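Local coordinates for protein putative prolyl-tRNA synthetase (Leishmania major, PDB 5XIL) that probably catalyses the ATP-dependent joining of L-proline to tRNA(Pro), the chain being the synthetase part, with its catalytic core, anticodon-binding and zinc-binding C-terminal regions, at residues A[121-124]-A[130-133]; A[60-65]-A[172-177]; A[180-185]-A[226-231]; A[201-206]-A[442-447]; A[50-55]-A[186-191]. All blocks are in the same frame, centred on the assembly; numbering follows the deposited sequence.

In the fold
Four of the five contacts lie within the class II catalytic core, and the fifth ties that core to the zinc-binding C-terminal region. Contacts 2, 3 and 5 follow helix 168-189 in turn: contacts 2 and 3 have centres about 12 Å apart, contacts 3 and 5 about 10 Å. Contact 5 opens first in the chain, at helix 40-60, and its span encloses contact 2, which in turn encloses contact 1; the segments of contact 3 alternate along the chain with those of contacts 5 and 4. Contacts 1 and 2, centres about 13 Å apart, meet across neighbouring strands 63-64 and 131-139, beside the second subunit. Contact 4, its centre about 21 Å from that of contact 3, joins core loop 201-206 to helix 441-455.

Contact 1 of 5, residues A[121-124]-A[130-133]; sequences KWIR and PVRL
Trp-122 and Ile-123 both turn their first side-chain bond beside the backbone N, the indole with chi1 -64° and CG1 of the isoleucine with chi1 -67°, and these two settings carry them from the end of helix 111-122 to Leu-133 and Val-131. Two consecutive residues at this helix end thus both point toward strand 131-139. Leu-133 reaches back with CD1, which lies 3.7 Å from CZ3 of Trp-122, on the benzo part of the indole and well away from NE1. Ile-123, the first residue to leave helical backbone angles, uses its longer branch: CG1 is 3.7 Å from CG2 of Val-131, and CD1 of Ile-123 follows at 3.9 Å from that same methyl. One methyl of Val-131 therefore does all the touching in its pair.

In the class II synthetase core this is the junction between a helix and strand 131-139, which begins the motif 2 pair of strands and pairs antiparallel with strand 156-165. Only five residues separate the segments, and a cis peptide bond precedes Pro-130 just before the strand starts. Within the short connection Arg-124 forms a salt bridge to Asp-128. Tyr-119, from the same helix, also packs on Val-131 and Leu-133.

The polar side of the indole faces different company. NE1 of Trp-122 is hydrogen-bonded to Glu-28 of the second subunit, whose Arg-39 makes a cation-pi contact with the ring; Pro-40 of that subunit packs on Leu-133.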
# COMPACT_ATOMS: atom_id res chain seq x y z
N LYS A 121 24.66 -11.35 5.77
CA LYS A 121 25.41 -10.13 5.96
C LYS A 121 24.91 -9.31 7.16
O LYS A 121 25.69 -8.90 8.03
CB LYS A 121 25.39 -9.35 4.65
CG LYS A 121 26.27 -8.14 4.72
CD LYS A 121 26.05 -7.16 3.60
CE LYS A 121 26.72 -5.82 3.95
NZ LYS A 121 27.52 -5.34 2.78
N TRP A 122 23.60 -9.15 7.28
CA TRP A 122 23.03 -8.34 8.31
C TRP A 122 23.07 -9.01 9.64
O TRP A 122 23.05 -8.34 10.63
CB TRP A 122 21.57 -8.00 7.99
CG TRP A 122 21.43 -7.16 6.75
CD1 TRP A 122 22.29 -6.20 6.33
CD2 TRP A 122 20.31 -7.14 5.82
NE1 TRP A 122 21.82 -5.62 5.16
CE2 TRP A 122 20.60 -6.17 4.85
CE3 TRP A 122 19.12 -7.90 5.70
CZ2 TRP A 122 19.71 -5.88 3.77
CZ3 TRP A 122 18.26 -7.63 4.62
CH2 TRP A 122 18.55 -6.65 3.67
N ILE A 123 23.14 -10.33 9.69
CA ILE A 123 23.13 -10.95 11.01
C ILE A 123 24.60 -11.17 11.41
O ILE A 123 25.20 -12.19 11.08
CB ILE A 123 22.33 -12.23 11.04
CG1 ILE A 123 20.85 -11.97 10.83
CG2 ILE A 123 22.53 -13.02 12.32
CD1 ILE A 123 20.08 -13.18 10.29
N ARG A 124 25.13 -10.21 12.16
CA ARG A 124 26.54 -10.20 12.56
C ARG A 124 26.70 -10.79 13.91
O ARG A 124 27.77 -11.27 14.21
CB ARG A 124 27.10 -8.76 12.56
CG ARG A 124 27.16 -8.15 11.17
CD ARG A 124 27.07 -6.62 11.21
NE ARG A 124 25.87 -6.18 11.93
CZ ARG A 124 25.61 -4.92 12.31
NH1 ARG A 124 26.46 -3.92 12.02
NH2 ARG A 124 24.49 -4.65 12.98
N PRO A 130 15.66 -10.50 16.13
CA PRO A 130 15.19 -11.11 14.86
C PRO A 130 15.28 -10.20 13.63
O PRO A 130 15.28 -8.97 13.76
CB PRO A 130 13.75 -11.45 15.18
CG PRO A 130 13.33 -10.35 16.09
CD PRO A 130 14.51 -10.14 17.01
N VAL A 131 15.40 -10.78 12.44
CA VAL A 131 15.29 -10.02 11.19
C VAL A 131 13.89 -10.35 10.71
O VAL A 131 13.59 -11.54 10.53
CB VAL A 131 16.35 -10.46 10.16
CG1 VAL A 131 16.16 -9.82 8.78
CG2 VAL A 131 17.73 -10.04 10.68
N ARG A 132 13.01 -9.33 10.55
CA ARG A 132 11.61 -9.62 10.18
C ARG A 132 11.20 -8.63 9.10
O ARG A 132 11.01 -7.43 9.36
CB ARG A 132 10.70 -9.44 11.38
CG ARG A 132 11.08 -10.28 12.60
CD ARG A 132 10.32 -9.88 13.82
NE ARG A 132 8.99 -10.39 13.72
CZ ARG A 132 8.04 -10.05 14.59
NH1 ARG A 132 8.35 -9.22 15.60
NH2 ARG A 132 6.84 -10.57 14.49
N LEU A 133 11.12 -9.13 7.90
CA LEU A 133 10.94 -8.30 6.69
C LEU A 133 9.80 -8.81 5.79
O LEU A 133 9.63 -10.03 5.64
CB LEU A 133 12.23 -8.21 5.89
CG LEU A 133 13.45 -7.58 6.65
CD1 LEU A 133 14.73 -7.73 5.87
CD2 LEU A 133 13.22 -6.14 7.04

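Contact 2 of 5, residues A[60-65]-A[172-177]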
# COMPACT_ATOMS: atom_id res chain seq x y z
N LEU A 60 2.50 -6.81 14.49
CA LEU A 60 3.31 -7.89 15.03
C LEU A 60 4.77 -7.58 15.21
O LEU A 60 5.44 -8.24 15.98
CB LEU A 60 3.18 -9.16 14.21
CG LEU A 60 1.87 -9.90 14.31
CD1 LEU A 60 1.74 -10.89 13.18
CD2 LEU A 60 1.67 -10.59 15.62
N GLY A 61 5.30 -6.65 14.45
CA GLY A 61 6.69 -6.24 14.53
C GLY A 61 7.43 -6.47 13.25
O GLY A 61 8.60 -6.26 13.20
N VAL A 62 6.77 -6.90 12.18
CA VAL A 62 7.44 -7.07 10.90
C VAL A 62 7.61 -5.76 10.18
O VAL A 62 6.74 -4.93 10.20
CB VAL A 62 6.70 -8.14 10.03
CG1 VAL A 62 7.48 -8.47 8.79
CG2 VAL A 62 6.52 -9.42 10.80
N GLU A 63 8.76 -5.54 9.54
CA GLU A 63 8.94 -4.30 8.78
C GLU A 63 8.97 -4.51 7.28
O GLU A 63 9.47 -5.51 6.79
CB GLU A 63 10.25 -3.66 9.24
CG GLU A 63 10.31 -3.39 10.76
CD GLU A 63 11.65 -2.83 11.17
OE1 GLU A 63 12.63 -3.56 11.24
OE2 GLU A 63 11.76 -1.59 11.19
N ASP A 64 8.45 -3.55 6.57
CA ASP A 64 8.46 -3.58 5.13
C ASP A 64 9.80 -3.11 4.59
O ASP A 64 10.50 -2.34 5.24
CB ASP A 64 7.30 -2.72 4.62
CG ASP A 64 5.98 -3.46 4.58
OD1 ASP A 64 5.70 -4.38 5.36
OD2 ASP A 64 5.12 -3.04 3.80
N CYS A 65 10.16 -3.61 3.41
CA CYS A 65 11.35 -3.24 2.69
C CYS A 65 11.16 -3.45 1.15
O CYS A 65 10.11 -3.86 0.74
CB CYS A 65 12.53 -4.09 3.18
SG CYS A 65 12.35 -5.83 2.75
N ALA A 172 8.36 -20.60 15.51
CA ALA A 172 7.12 -21.39 15.48
C ALA A 172 5.93 -20.59 15.87
O ALA A 172 4.83 -20.74 15.28
CB ALA A 172 7.19 -22.63 16.36
N LYS A 173 6.10 -19.73 16.86
CA LYS A 173 5.01 -18.91 17.33
C LYS A 173 4.57 -17.91 16.24
O LYS A 173 3.39 -17.77 16.01
CB LYS A 173 5.37 -18.20 18.63
CG LYS A 173 4.44 -17.08 19.09
CD LYS A 173 4.90 -16.65 20.48
CE LYS A 173 4.02 -15.57 21.12
NZ LYS A 173 4.05 -14.39 20.21
N GLU A 174 5.53 -17.31 15.55
CA GLU A 174 5.20 -16.32 14.51
C GLU A 174 4.52 -16.97 13.31
O GLU A 174 3.65 -16.38 12.66
CB GLU A 174 6.44 -15.59 14.07
CG GLU A 174 6.13 -14.41 13.14
CD GLU A 174 7.38 -13.70 12.64
OE1 GLU A 174 8.40 -14.37 12.25
OE2 GLU A 174 7.33 -12.46 12.61
N VAL A 175 4.99 -18.17 12.97
CA VAL A 175 4.39 -18.97 11.90
C VAL A 175 2.87 -19.03 12.04
O VAL A 175 2.12 -18.78 11.09
CB VAL A 175 4.98 -20.38 11.87
CG1 VAL A 175 4.09 -21.30 11.05
CG2 VAL A 175 6.37 -20.36 11.23
N LEU A 176 2.40 -19.30 13.25
CA LEU A 176 0.98 -19.40 13.54
C LEU A 176 0.30 -18.05 13.72
O LEU A 176 -0.88 -17.94 13.42
CB LEU A 176 0.72 -20.29 14.74
CG LEU A 176 1.12 -21.76 14.65
CD1 LEU A 176 1.04 -22.50 15.97
CD2 LEU A 176 0.22 -22.43 13.64
N GLU A 177 1.01 -17.05 14.18
CA GLU A 177 0.47 -15.71 14.23
C GLU A 177 0.13 -15.22 12.83
O GLU A 177 -0.95 -14.62 12.62
CB GLU A 177 1.38 -14.71 14.93
CG GLU A 177 1.36 -14.90 16.46
CD GLU A 177 2.52 -14.17 17.16
OE1 GLU A 177 3.59 -13.91 16.57
OE2 GLU A 177 2.38 -13.87 18.34
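Val-62 meets Glu-174, and Leu-60 meets Glu-177, where the motif 1 helix 40-60 of the class II fold gives way to strand 63-64 beside helix 168-189. Each pair sets a methyl against a carboxylate oxygen, with no hydrogen bond across. CG2 of Val-62 is 3.6 Å from OE2 of Glu-174, whereas CD2 of Leu-60 lies 4.0 Å from OE1 of Glu-177 and equally close to its CD.

The next shell explains how a buried acid can sit against hydrocarbon. Glu-174 extends from the helix with chi1 -172°, which brings OE2 to a salt bridge with Arg-132 of strand 131-139, while OE1 accepts from Trp-165 and Asn-260. Both oxygens are thus satisfied, and the donors hold the carboxylate in place beside the methyl. On the other side Gly-61 closes the helix with a Schellman motif at phi 119°, turning the chain so that Val-62 can face Glu-174. Further out, Pro-40 and Tyr-43 of the second subunit pack on Glu-63 and Asp-64.

Glu-177 is tethered within its own helix: NZ of Lys-173 forms a salt bridge with OE2 of Glu-177 at 2.6 Å, approaching from above the carboxylate plane.

Contact 3 of 5, residues A[180-185]-A[226-231]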
# COMPACT_ATOMS: atom_id res chain seq x y z
N GLU A 180 -2.86 -16.99 11.48
CA GLU A 180 -4.07 -16.34 11.98
C GLU A 180 -4.43 -15.07 11.23
O GLU A 180 -5.63 -14.80 10.99
CB GLU A 180 -4.02 -16.12 13.49
CG GLU A 180 -4.10 -17.40 14.27
CD GLU A 180 -5.32 -18.32 13.97
OE1 GLU A 180 -6.42 -17.87 13.70
OE2 GLU A 180 -5.12 -19.53 14.10
N CYS A 181 -3.41 -14.28 10.85
CA CYS A 181 -3.63 -13.14 10.04
C CYS A 181 -4.28 -13.50 8.70
O CYS A 181 -5.21 -12.81 8.24
CB CYS A 181 -2.33 -12.36 9.74
SG CYS A 181 -1.57 -11.61 11.15
N TYR A 182 -3.77 -14.56 8.06
CA TYR A 182 -4.29 -14.97 6.77
C TYR A 182 -5.76 -15.49 6.94
O TYR A 182 -6.63 -15.24 6.08
CB TYR A 182 -3.35 -16.05 6.19
CG TYR A 182 -1.98 -15.57 5.74
CD1 TYR A 182 -1.70 -14.21 5.54
CD2 TYR A 182 -0.96 -16.47 5.49
CE1 TYR A 182 -0.48 -13.79 5.10
CE2 TYR A 182 0.24 -16.05 5.06
CZ TYR A 182 0.50 -14.75 4.84
OH TYR A 182 1.72 -14.35 4.30
N ALA A 183 -5.99 -16.30 7.97
CA ALA A 183 -7.32 -16.77 8.28
C ALA A 183 -8.25 -15.55 8.43
O ALA A 183 -9.41 -15.61 7.97
CB ALA A 183 -7.37 -17.61 9.56
N SER A 184 -7.78 -14.55 9.13
CA SER A 184 -8.56 -13.34 9.37
C SER A 184 -8.86 -12.57 8.09
O SER A 184 -9.94 -12.04 7.93
CB SER A 184 -7.92 -12.41 10.35
OG SER A 184 -7.69 -13.10 11.53
N VAL A 185 -7.91 -12.48 7.20
CA VAL A 185 -8.19 -12.00 5.83
C VAL A 185 -9.41 -12.64 5.20
O VAL A 185 -10.37 -11.94 4.83
CB VAL A 185 -6.97 -12.07 4.87
CG1 VAL A 185 -7.36 -11.69 3.45
CG2 VAL A 185 -5.89 -11.13 5.37
N GLN A 226 -5.93 -24.12 -1.91
CA GLN A 226 -5.04 -23.60 -0.86
C GLN A 226 -5.11 -22.07 -0.80
O GLN A 226 -4.85 -21.38 -1.76
CB GLN A 226 -3.62 -24.07 -1.17
CG GLN A 226 -2.56 -23.49 -0.33
CD GLN A 226 -1.19 -23.89 -0.78
OE1 GLN A 226 -0.84 -25.07 -0.70
NE2 GLN A 226 -0.45 -22.96 -1.34
N GLY A 227 -5.48 -21.52 0.35
CA GLY A 227 -5.73 -20.08 0.47
C GLY A 227 -4.53 -19.18 0.66
O GLY A 227 -4.55 -18.01 0.23
N ALA A 228 -3.54 -19.69 1.43
CA ALA A 228 -2.30 -19.01 1.83
C ALA A 228 -1.54 -19.97 2.70
O ALA A 228 -2.12 -20.90 3.18
CB ALA A 228 -2.58 -17.78 2.62
N THR A 229 -0.24 -19.73 2.87
CA THR A 229 0.61 -20.63 3.63
C THR A 229 1.62 -19.85 4.43
O THR A 229 2.10 -18.76 4.03
CB THR A 229 1.33 -21.73 2.76
OG1 THR A 229 2.01 -21.07 1.73
CG2 THR A 229 0.35 -22.75 2.07
N SER A 230 2.00 -20.47 5.54
CA SER A 230 3.03 -19.97 6.42
C SER A 230 3.98 -21.13 6.78
O SER A 230 3.51 -22.13 7.37
CB SER A 230 2.37 -19.39 7.69
OG SER A 230 3.35 -18.82 8.60
N HIS A 231 5.29 -20.97 6.46
CA HIS A 231 6.24 -22.10 6.47
C HIS A 231 7.22 -21.90 7.66
O HIS A 231 7.76 -20.83 7.81
CB HIS A 231 7.06 -22.10 5.19
CG HIS A 231 6.25 -22.03 3.96
ND1 HIS A 231 5.43 -23.05 3.57
CD2 HIS A 231 6.14 -21.07 3.01
CE1 HIS A 231 4.85 -22.73 2.44
NE2 HIS A 231 5.25 -21.52 2.09
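The ring of Tyr-182 presents its edge to the backbone of strand 223-234: O of Thr-229 lies near the ring plane, 3.4 Å from CE2 of Tyr-182. On the same flank, CB of Ala-228 comes to 3.5 Å from CD2 of Tyr-182 and 3.9 Å from its CG, so one methyl packs against the CG-CD2 side of the ring. Trp-262 and Leu-264 of strand 253-265, together with Leu-53 of helix 40-60, also pack on this tyrosine.

With chi1 -70° the ring leaves helix 168-189 and points toward the antiparallel sheet of the class II core, which the helix overlies. Two hydrogen bonds outside this ring contact fasten the helix to the strand: Tyr-186 OH to the carbonyl of Gly-227, and Ser-230 OG to the carbonyl of Val-175. Inside the helix, O of Glu-180 receives both N and OG of Ser-184 from opposite faces of its plane, OG at 2.7 Å.

The far end of the ring has its own partner, OE1 of Gln-159. An amide oxygen can only accept, so in the model as built the phenol donates, and the ring is held at its hydroxyl while its C-H edge points at a carbonyl, an approach that is probably mildly favourable electrostatically.

Contact 4 of 5, residues A[201-206]-A[442-447]. With ZN (zinc ion), chain B.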
# COMPACT_ATOMS: atom_id res chain seq x y z
N GLU A 201 3.86 -34.10 5.20
CA GLU A 201 5.25 -34.12 4.66
C GLU A 201 5.31 -34.02 3.17
O GLU A 201 6.11 -33.25 2.60
CB GLU A 201 5.99 -35.39 5.13
CG GLU A 201 6.48 -35.33 6.54
CD GLU A 201 7.58 -34.31 6.77
OE1 GLU A 201 8.54 -34.19 5.98
OE2 GLU A 201 7.49 -33.62 7.79
N LYS A 202 4.45 -34.77 2.48
CA LYS A 202 4.43 -34.76 1.01
C LYS A 202 4.06 -33.35 0.46
O LYS A 202 4.56 -32.88 -0.52
CB LYS A 202 3.36 -35.79 0.50
CG LYS A 202 3.24 -35.85 -1.03
CD LYS A 202 2.26 -36.94 -1.48
CE LYS A 202 2.15 -37.09 -3.01
NZ LYS A 202 1.24 -38.22 -3.57
N GLU A 203 3.16 -32.67 1.13
CA GLU A 203 2.62 -31.43 0.56
C GLU A 203 3.24 -30.13 1.07
O GLU A 203 2.90 -29.06 0.61
CB GLU A 203 1.09 -31.37 0.82
CG GLU A 203 0.35 -32.46 0.07
CD GLU A 203 0.27 -32.25 -1.42
OE1 GLU A 203 0.20 -31.11 -1.89
OE2 GLU A 203 0.15 -33.27 -2.10
N LYS A 204 4.16 -30.21 1.99
CA LYS A 204 4.82 -29.02 2.48
C LYS A 204 5.75 -28.37 1.48
O LYS A 204 6.13 -28.95 0.45
CB LYS A 204 5.59 -29.32 3.74
CG LYS A 204 6.86 -30.10 3.49
CD LYS A 204 7.48 -30.46 4.83
CE LYS A 204 8.97 -30.76 4.69
NZ LYS A 204 9.52 -31.33 5.98
N PHE A 205 6.15 -27.17 1.80
CA PHE A 205 7.19 -26.49 1.03
C PHE A 205 8.49 -27.23 1.26
O PHE A 205 8.95 -27.41 2.42
CB PHE A 205 7.32 -25.06 1.49
CG PHE A 205 8.50 -24.34 0.87
CD1 PHE A 205 8.80 -24.47 -0.50
CD2 PHE A 205 9.35 -23.61 1.65
CE1 PHE A 205 9.91 -23.82 -1.06
CE2 PHE A 205 10.43 -22.93 1.09
CZ PHE A 205 10.74 -23.06 -0.25
N ALA A 206 9.08 -27.66 0.15
CA ALA A 206 10.20 -28.62 0.12
C ALA A 206 11.38 -28.10 0.92
O ALA A 206 11.95 -28.85 1.70
CB ALA A 206 10.62 -28.89 -1.34
N GLU A 442 3.36 -43.32 2.25
CA GLU A 442 2.96 -44.36 1.32
C GLU A 442 1.41 -44.45 1.17
O GLU A 442 0.88 -44.67 0.08
CB GLU A 442 3.51 -45.70 1.84
CG GLU A 442 5.00 -45.67 2.12
CD GLU A 442 5.34 -45.47 3.60
OE1 GLU A 442 5.61 -46.49 4.28
OE2 GLU A 442 5.38 -44.32 4.07
N CYS A 443 0.73 -44.30 2.29
CA CYS A 443 -0.73 -44.42 2.35
C CYS A 443 -1.38 -43.23 1.65
O CYS A 443 -2.32 -43.41 0.88
CB CYS A 443 -1.22 -44.54 3.77
SG CYS A 443 -0.66 -46.08 4.65
N GLU A 444 -0.86 -42.05 1.91
CA GLU A 444 -1.28 -40.83 1.16
C GLU A 444 -1.11 -40.99 -0.33
O GLU A 444 -2.00 -40.61 -1.13
CB GLU A 444 -0.47 -39.63 1.68
CG GLU A 444 -0.71 -38.33 1.01
CD GLU A 444 0.01 -37.19 1.75
OE1 GLU A 444 0.79 -37.47 2.75
OE2 GLU A 444 -0.22 -36.02 1.36
N ASN A 445 0.01 -41.55 -0.73
CA ASN A 445 0.27 -41.78 -2.14
C ASN A 445 -0.74 -42.80 -2.77
O ASN A 445 -1.19 -42.64 -3.89
CB ASN A 445 1.70 -42.33 -2.27
CG ASN A 445 2.75 -41.23 -2.31
OD1 ASN A 445 2.49 -40.13 -2.73
ND2 ASN A 445 3.95 -41.54 -1.88
N GLN A 446 -1.01 -43.87 -2.02
CA GLN A 446 -1.93 -44.88 -2.46
C GLN A 446 -3.37 -44.30 -2.62
O GLN A 446 -4.05 -44.53 -3.61
CB GLN A 446 -1.98 -46.02 -1.47
CG GLN A 446 -2.60 -47.27 -2.11
CD GLN A 446 -2.98 -48.32 -1.12
OE1 GLN A 446 -2.19 -48.66 -0.22
NE2 GLN A 446 -4.19 -48.86 -1.26
N VAL A 447 -3.78 -43.48 -1.65
CA VAL A 447 -5.09 -42.81 -1.78
C VAL A 447 -5.19 -42.04 -3.10
O VAL A 447 -6.19 -42.15 -3.81
CB VAL A 447 -5.37 -41.94 -0.56
CG1 VAL A 447 -6.59 -41.03 -0.83
CG2 VAL A 447 -5.56 -42.81 0.66
ZN ZN B . -1.76 -46.13 6.55
O HOH W 1 3.27 -37.28 3.54
O HOH W 2 -1.00 -37.52 -2.37
O HOH W 3 -1.28 -35.43 -1.05
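Lys-202 passes Glu-444 without forming a salt bridge: its carbon chain lies against the carboxylate while its ammonium goes on to Asn-445. CB of Lys-202 is 3.7 Å from OE2 of Glu-444, yet NZ of Lys-202 remains 5.6 Å from that oxygen. The fully extended side chain, with chi1 179°, accounts for the overshoot. At its end NZ is hydrogen-bonded to OD1 of Asn-445, but the modelled separation is too short to be taken literally, and a crystal neighbour touches both residues. One water receives a bond from the same ammonium and gives a weak one to the carbonyl of Glu-444.

Glu-203 brings a second acid close, with OE2 4.4 Å from OE2 of Glu-444 and the two carboxylate planes 35° apart. A water donates to both of these oxygens, bridging like charges that might otherwise repel, and OE1 of Glu-203 has a salt bridge to Lys-475. Buried Glu-444 is well supplied with donors: Thr-476 and Thr-200 bond to OE2, and another water donates to OE1 of Glu-444 at 2.6 Å and accepts from the backbone N of Lys-202. Such a set would probably favour the charged carboxylate.

The preceding residue, Cys-443, turns to the zinc, which its SG binds at 2.2 Å with Cys-438 and Cys-493 among the other ligands. Helix 441-455 thus has a metal site on one flank and, through Glu-444 and Asn-445, meets the catalytic core's loop between strands 195-198 and 210-218, the first of which pairs antiparallel with C-terminal strand 475-480.

Contact 5 of 5, residues A[50-55]-A[186-191]; sequences QRFLGG and YEQLLA
Leu-189 lies over one face of the Phe-52 ring in a CH-pi contact, with CG of the leucine 4.1 Å from the ring centroid of Phe-52 and 18° off its normal. Because that carbon sits towards the rim, the overlap is with the CG-CD2 side of the ring. Apolar packing extends the contact down the stem of the phenylalanine, where CD1 of Leu-189 is 3.7 Å from CB of Phe-52; the two side chains run past each other in opposite directions.

A polar group meets the ring quite differently. OE1 of Gln-188 lies at the ring edge, near its plane, 3.6 Å from CZ of Phe-52, and the amide is turned 76° from the ring. The oxygen thus faces the C-H rim, where the partial charge is weakly positive. Chi1 of 176° sends Phe-52 across to both neighbours, and Ser-184 and Val-185, a turn earlier in helix 168-189, pack on it as well.

The backbone contributes a wider pi-type turn at 186-189, just before that helix ends. Arg-51, adjacent to Phe-52, forms a salt bridge to Glu-58 of the second subunit, consistent with helix 40-60 being the motif 1 helix that class II synthetases place at their dimer interface, packed here, partly through Phe-52, onto helix 168-189 of the catalytic core.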
# COMPACT_ATOMS: atom_id res chain seq x y z
N GLN A 50 -4.35 -5.19 1.52
CA GLN A 50 -3.09 -4.53 1.85
C GLN A 50 -3.18 -3.72 3.16
O GLN A 50 -2.31 -3.80 4.01
CB GLN A 50 -2.63 -3.59 0.75
CG GLN A 50 -2.04 -4.27 -0.42
CD GLN A 50 -1.56 -3.32 -1.53
OE1 GLN A 50 -2.19 -2.33 -1.81
NE2 GLN A 50 -0.49 -3.68 -2.16
N ARG A 51 -4.22 -2.93 3.31
CA ARG A 51 -4.43 -2.15 4.51
C ARG A 51 -4.54 -3.02 5.75
O ARG A 51 -3.83 -2.79 6.72
CB ARG A 51 -5.61 -1.24 4.35
CG ARG A 51 -5.28 -0.11 3.38
CD ARG A 51 -6.52 0.71 3.04
NE ARG A 51 -6.21 1.77 2.09
CZ ARG A 51 -7.12 2.38 1.34
NH1 ARG A 51 -8.38 2.04 1.44
NH2 ARG A 51 -6.78 3.34 0.49
N PHE A 52 -5.38 -4.04 5.68
CA PHE A 52 -5.82 -4.84 6.79
C PHE A 52 -4.66 -5.75 7.19
O PHE A 52 -4.32 -5.79 8.33
CB PHE A 52 -7.05 -5.65 6.37
CG PHE A 52 -7.59 -6.62 7.40
CD1 PHE A 52 -8.40 -6.19 8.44
CD2 PHE A 52 -7.26 -7.98 7.35
CE1 PHE A 52 -8.93 -7.09 9.35
CE2 PHE A 52 -7.80 -8.89 8.25
CZ PHE A 52 -8.60 -8.44 9.27
N LEU A 53 -4.18 -6.55 6.24
CA LEU A 53 -3.05 -7.47 6.51
C LEU A 53 -1.74 -6.71 6.78
O LEU A 53 -1.01 -7.06 7.69
CB LEU A 53 -2.82 -8.44 5.32
CG LEU A 53 -1.66 -9.40 5.42
CD1 LEU A 53 -1.84 -10.27 6.65
CD2 LEU A 53 -1.59 -10.22 4.10
N GLY A 54 -1.49 -5.65 6.06
CA GLY A 54 -0.37 -4.75 6.31
C GLY A 54 -0.36 -4.26 7.73
O GLY A 54 0.70 -4.22 8.36
N GLY A 55 -1.50 -3.80 8.19
CA GLY A 55 -1.63 -3.33 9.55
C GLY A 55 -1.27 -4.36 10.59
O GLY A 55 -0.49 -4.09 11.54
N TYR A 186 -9.41 -13.96 5.11
CA TYR A 186 -10.49 -14.67 4.48
C TYR A 186 -11.80 -14.49 5.26
O TYR A 186 -12.81 -14.10 4.68
CB TYR A 186 -10.18 -16.17 4.42
CG TYR A 186 -9.31 -16.48 3.21
CD1 TYR A 186 -9.88 -16.49 1.95
CD2 TYR A 186 -7.96 -16.73 3.30
CE1 TYR A 186 -9.16 -16.76 0.82
CE2 TYR A 186 -7.18 -17.00 2.17
CZ TYR A 186 -7.80 -17.09 0.93
OH TYR A 186 -7.14 -17.28 -0.28
N GLU A 187 -11.72 -14.66 6.56
CA GLU A 187 -12.94 -14.66 7.38
C GLU A 187 -13.56 -13.25 7.59
O GLU A 187 -14.79 -13.05 7.38
CB GLU A 187 -12.69 -15.34 8.73
CG GLU A 187 -12.44 -16.83 8.69
CD GLU A 187 -11.91 -17.41 10.01
OE1 GLU A 187 -11.38 -16.68 10.81
OE2 GLU A 187 -11.95 -18.65 10.20
N GLN A 188 -12.70 -12.32 8.00
CA GLN A 188 -13.13 -11.01 8.46
C GLN A 188 -13.27 -10.06 7.32
O GLN A 188 -14.18 -9.24 7.34
CB GLN A 188 -12.19 -10.45 9.51
CG GLN A 188 -12.18 -11.33 10.71
CD GLN A 188 -11.26 -10.82 11.76
OE1 GLN A 188 -10.91 -9.62 11.83
NE2 GLN A 188 -10.82 -11.73 12.59
N LEU A 189 -12.42 -10.15 6.28
CA LEU A 189 -12.61 -9.29 5.11
C LEU A 189 -13.47 -9.90 4.07
O LEU A 189 -14.31 -9.23 3.48
CB LEU A 189 -11.31 -8.83 4.47
CG LEU A 189 -10.55 -7.71 5.08
CD1 LEU A 189 -9.39 -7.45 4.08
CD2 LEU A 189 -11.36 -6.43 5.16
N LEU A 190 -13.25 -11.19 3.74
CA LEU A 190 -13.84 -11.71 2.55
C LEU A 190 -15.06 -12.63 2.80
O LEU A 190 -15.60 -13.15 1.86
CB LEU A 190 -12.76 -12.48 1.76
CG LEU A 190 -11.47 -11.74 1.46
CD1 LEU A 190 -10.52 -12.64 0.65
CD2 LEU A 190 -11.69 -10.40 0.81
N ALA A 191 -15.37 -12.86 4.07
CA ALA A 191 -16.48 -13.68 4.54
C ALA A 191 -16.36 -15.13 4.02
O ALA A 191 -17.35 -15.82 3.73
CB ALA A 191 -17.83 -13.04 4.20